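Local coordinates for coenzyme Q-binding protein COQ10 START domain-containing protein (Thermus thermophilus, PDB 2D4R) that is of unknown function but probably binds a lipid or another hydrophobic ligand, as a putative member of the StAR-related lipid-transfer (START) domain superfamily, at residues T47-V52 with E64-D69. Sequence-based numbering, arbitrary orientation.
Sequences TRSRWV and EEEEWD
Thr47 and Ser49 form antiparallel hydrogen-bonded pairs with Glu66 and Glu64, and Arg48 faces Glu65 in the non-hydrogen-bonded pair between them, CA to CA 4.5 Å. The two strands are the arms of a beta hairpin within the antiparallel sheet of a Bet v 1-like fold.

On the buried face of Thr47, Ser49, Glu64 and Glu66, Glu66 OE1 accepts two hydroxyls. Ser49 OG donates to the syn lone pair of Glu66 OE1 at 2.8 Å, and Thr47 OG1 meets the same oxygen on its anti side at 3.0 Å. Glu66 CG sits between the backbone N and the carbonyl carbon (chi1 40°), and a bend at chi2 turns the carboxylate toward the two hydroxyls. Each hydroxyl is also approached by an indole. Trp51 NE1 donates to Ser49 OG over 2.8 Å, with the oxygen near the indole plane. Trp68 NE1 reaches Thr47 OG1 in a weak bond of 3.5 Å. The Glu64 carboxylate lies over one face of the Trp51 ring, OE2 offset toward the rim, the planes 30° apart. Glu64 OE2 is bonded to Trp62 NE1. Glu64 OE1 and Glu66 OE2 are 2.6 Å apart.

On the face of Arg48 and Glu65, Arg48 grips Glu65 side-on. In this salt bridge Arg48 NE and NH2 both donate to Glu65 OE2, at 3.1 and 3.0 Å, with this oxygen near the guanidinium plane.

Leu24 of helix 24-27 also packs on Ser49 and Glu66. The close approach of the two buried acids suggests that one is protonated. The two hydroxyls on Glu66 and Trp62 on Glu64 would help to stabilise any remaining negative charge.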
ATOM      1  N   THR A  47     -10.443   6.216   6.036  1.00 37.73           N
ATOM      2  CA  THR A  47     -10.537   5.069   6.924  1.00 29.60           C
ATOM      3  C   THR A  47      -9.315   5.033   7.805  1.00 31.17           C
ATOM      4  O   THR A  47      -8.353   5.771   7.579  1.00 30.84           O
ATOM      5  CB  THR A  47     -10.605   3.720   6.167  1.00 30.37           C
ATOM      6  OG1 THR A  47      -9.498   3.618   5.268  1.00 33.76           O
ATOM      7  CG2 THR A  47     -11.917   3.586   5.403  1.00 28.14           C
ATOM      8  N   ARG A  48      -9.370   4.175   8.821  1.00 29.88           N
ATOM      9  CA  ARG A  48      -8.202   3.816   9.606  1.00 30.17           C
ATOM     10  C   ARG A  48      -8.087   2.297   9.578  1.00 28.65           C
ATOM     11  O   ARG A  48      -9.090   1.585   9.689  1.00 32.79           O
ATOM     12  CB  ARG A  48      -8.334   4.323  11.057  1.00 27.49           C
ATOM     13  CG  ARG A  48      -7.035   4.169  11.863  1.00 36.93           C
ATOM     14  CD  ARG A  48      -7.138   4.683  13.316  1.00 43.97           C
ATOM     15  NE  ARG A  48      -7.242   6.137  13.363  1.00 46.83           N
ATOM     16  CZ  ARG A  48      -8.384   6.792  13.544  1.00 48.78           C
ATOM     17  NH1 ARG A  48      -9.511   6.115  13.707  1.00 48.61           N
ATOM     18  NH2 ARG A  48      -8.404   8.119  13.528  1.00 43.83           N
ATOM     19  N   SER A  49      -6.870   1.794   9.416  1.00 23.07           N
ATOM     20  CA  SER A  49      -6.681   0.361   9.275  1.00 22.73           C
ATOM     21  C   SER A  49      -5.445  -0.125  10.028  1.00 27.36           C
ATOM     22  O   SER A  49      -4.476   0.619  10.197  1.00 31.70           O
ATOM     23  CB  SER A  49      -6.559   0.004   7.797  1.00 24.15           C
ATOM     24  OG  SER A  49      -5.454   0.665   7.215  1.00 31.61           O
ATOM     25  N   ARG A  50      -5.491  -1.375  10.478  1.00 22.46           N
ATOM     26  CA  ARG A  50      -4.389  -1.979  11.224  1.00 32.10           C
ATOM     27  C   ARG A  50      -3.690  -3.022  10.352  1.00 26.99           C
ATOM     28  O   ARG A  50      -4.288  -4.014   9.959  1.00 22.45           O
ATOM     29  CB  ARG A  50      -4.916  -2.638  12.511  1.00 33.14           C
ATOM     30  CG  ARG A  50      -3.851  -3.372  13.343  1.00 40.73           C
ATOM     31  CD  ARG A  50      -4.441  -4.015  14.609  1.00 50.09           C
ATOM     32  NE  ARG A  50      -5.494  -3.210  15.240  1.00 57.12           N
ATOM     33  CZ  ARG A  50      -5.288  -2.292  16.185  1.00 60.25           C
ATOM     34  NH1 ARG A  50      -4.059  -2.047  16.624  1.00 61.30           N
ATOM     35  NH2 ARG A  50      -6.313  -1.616  16.693  1.00 59.45           N
ATOM     36  N   TRP A  51      -2.423  -2.781  10.044  1.00 30.06           N
ATOM     37  CA  TRP A  51      -1.664  -3.692   9.197  1.00 29.81           C
ATOM     38  C   TRP A  51      -0.695  -4.537  10.030  1.00 30.58           C
ATOM     39  O   TRP A  51      -0.068  -4.050  10.977  1.00 33.74           O
ATOM     40  CB  TRP A  51      -0.874  -2.908   8.129  1.00 29.31           C
ATOM     41  CG  TRP A  51      -1.726  -2.164   7.101  1.00 31.09           C
ATOM     42  CD1 TRP A  51      -2.670  -1.214   7.356  1.00 27.21           C
ATOM     43  CD2 TRP A  51      -1.676  -2.300   5.664  1.00 25.60           C
ATOM     44  NE1 TRP A  51      -3.207  -0.751   6.182  1.00 22.82           N
ATOM     45  CE2 TRP A  51      -2.617  -1.399   5.129  1.00 26.03           C
ATOM     46  CE3 TRP A  51      -0.929  -3.100   4.785  1.00 19.31           C
ATOM     47  CZ2 TRP A  51      -2.835  -1.270   3.746  1.00 24.18           C
ATOM     48  CZ3 TRP A  51      -1.146  -2.974   3.414  1.00 18.75           C
ATOM     49  CH2 TRP A  51      -2.092  -2.063   2.911  1.00 28.05           C
ATOM     50  N   VAL A  52      -0.585  -5.811   9.672  1.00 32.50           N
ATOM     51  CA  VAL A  52       0.555  -6.611  10.072  1.00 31.07           C
ATOM     52  C   VAL A  52       1.167  -7.223   8.831  1.00 30.29           C
ATOM     53  O   VAL A  52       0.506  -7.956   8.103  1.00 29.24           O
ATOM     54  CB  VAL A  52       0.164  -7.757  11.050  1.00 34.36           C
ATOM     55  CG1 VAL A  52       1.408  -8.593  11.378  1.00 18.76           C
ATOM     56  CG2 VAL A  52      -0.447  -7.188  12.326  1.00 28.51           C
ATOM     57  N   GLU A  64      -2.734   2.719  10.148  1.00 26.94           N
ATOM     58  CA  GLU A  64      -2.616   3.551   8.961  1.00 26.44           C
ATOM     59  C   GLU A  64      -3.898   4.325   8.741  1.00 25.95           C
ATOM     60  O   GLU A  64      -4.989   3.771   8.813  1.00 31.66           O
ATOM     61  CB  GLU A  64      -2.322   2.689   7.730  1.00 23.10           C
ATOM     62  CG  GLU A  64      -1.944   3.488   6.486  1.00 30.14           C
ATOM     63  CD  GLU A  64      -1.628   2.601   5.298  1.00 24.79           C
ATOM     64  OE1 GLU A  64      -2.470   2.500   4.383  1.00 29.36           O
ATOM     65  OE2 GLU A  64      -0.540   1.999   5.284  1.00 26.97           O
ATOM     66  N   GLU A  65      -3.755   5.613   8.477  1.00 23.40           N
ATOM     67  CA  GLU A  65      -4.886   6.443   8.113  1.00 32.03           C
ATOM     68  C   GLU A  65      -4.792   6.727   6.614  1.00 31.16           C
ATOM     69  O   GLU A  65      -3.773   7.215   6.117  1.00 28.23           O
ATOM     70  CB  GLU A  65      -4.874   7.758   8.931  1.00 33.83           C
ATOM     71  CG  GLU A  65      -4.872   7.545  10.475  1.00 44.94           C
ATOM     72  CD  GLU A  65      -5.153   8.813  11.311  1.00 48.18           C
ATOM     73  OE1 GLU A  65      -4.828   9.934  10.867  1.00 40.94           O
ATOM     74  OE2 GLU A  65      -5.698   8.683  12.432  1.00 47.57           O
ATOM     75  N   GLU A  66      -5.850   6.400   5.885  1.00 35.29           N
ATOM     76  CA  GLU A  66      -5.913   6.768   4.479  1.00 36.40           C
ATOM     77  C   GLU A  66      -7.059   7.723   4.188  1.00 34.47           C
ATOM     78  O   GLU A  66      -8.182   7.547   4.660  1.00 35.10           O
ATOM     79  CB  GLU A  66      -6.019   5.521   3.587  1.00 33.06           C
ATOM     80  CG  GLU A  66      -6.911   4.431   4.110  1.00 42.52           C
ATOM     81  CD  GLU A  66      -6.130   3.341   4.811  1.00 47.07           C
ATOM     82  OE1 GLU A  66      -6.650   2.773   5.794  1.00 41.71           O
ATOM     83  OE2 GLU A  66      -4.994   3.052   4.378  1.00 49.11           O
ATOM     84  N   GLU A  67      -6.744   8.755   3.416  1.00 35.91           N
ATOM     85  CA  GLU A  67      -7.727   9.719   2.960  1.00 36.72           C
ATOM     86  C   GLU A  67      -7.960   9.419   1.491  1.00 41.31           C
ATOM     87  O   GLU A  67      -7.007   9.398   0.691  1.00 40.10           O
ATOM     88  CB  GLU A  67      -7.188  11.141   3.131  1.00 34.87           C
ATOM     89  CG  GLU A  67      -8.224  12.240   2.995  1.00 54.95           C
ATOM     90  CD  GLU A  67      -7.597  13.628   2.919  1.00 62.79           C
ATOM     91  OE1 GLU A  67      -6.560  13.788   2.227  1.00 57.63           O
ATOM     92  OE2 GLU A  67      -8.140  14.558   3.552  1.00 57.62           O
ATOM     93  N   TRP A  68      -9.225   9.176   1.152  1.00 36.76           N
ATOM     94  CA  TRP A  68      -9.613   8.750  -0.183  1.00 29.92           C
ATOM     95  C   TRP A  68     -10.197   9.922  -0.963  1.00 36.20           C
ATOM     96  O   TRP A  68     -11.121  10.593  -0.496  1.00 40.27           O
ATOM     97  CB  TRP A  68     -10.633   7.606  -0.088  1.00 26.79           C
ATOM     98  CG  TRP A  68     -10.056   6.334   0.499  1.00 24.91           C
ATOM     99  CD1 TRP A  68     -10.205   5.880   1.776  1.00 26.35           C
ATOM    100  CD2 TRP A  68      -9.209   5.385  -0.164  1.00 29.99           C
ATOM    101  NE1 TRP A  68      -9.505   4.713   1.956  1.00 34.06           N
ATOM    102  CE2 TRP A  68      -8.885   4.383   0.782  1.00 29.90           C
ATOM    103  CE3 TRP A  68      -8.690   5.282  -1.468  1.00 26.70           C
ATOM    104  CZ2 TRP A  68      -8.064   3.289   0.470  1.00 26.07           C
ATOM    105  CZ3 TRP A  68      -7.870   4.193  -1.778  1.00 27.60           C
ATOM    106  CH2 TRP A  68      -7.568   3.210  -0.807  1.00 23.19           C
ATOM    107  N   ASP A  69      -9.647  10.164  -2.147  1.00 27.17           N
ATOM    108  CA  ASP A  69     -10.151  11.198  -3.018  1.00 34.15           C
ATOM    109  C   ASP A  69     -10.917  10.580  -4.199  1.00 38.05           C
ATOM    110  O   ASP A  69     -10.347  10.308  -5.260  1.00 36.63           O
ATOM    111  CB  ASP A  69      -8.989  12.049  -3.514  1.00 32.07           C
ATOM    112  CG  ASP A  69      -9.447  13.246  -4.292  1.00 36.52           C
ATOM    113  OD1 ASP A  69     -10.594  13.231  -4.781  1.00 47.32           O
ATOM    114  OD2 ASP A  69      -8.660  14.201  -4.420  1.00 45.73           O
TER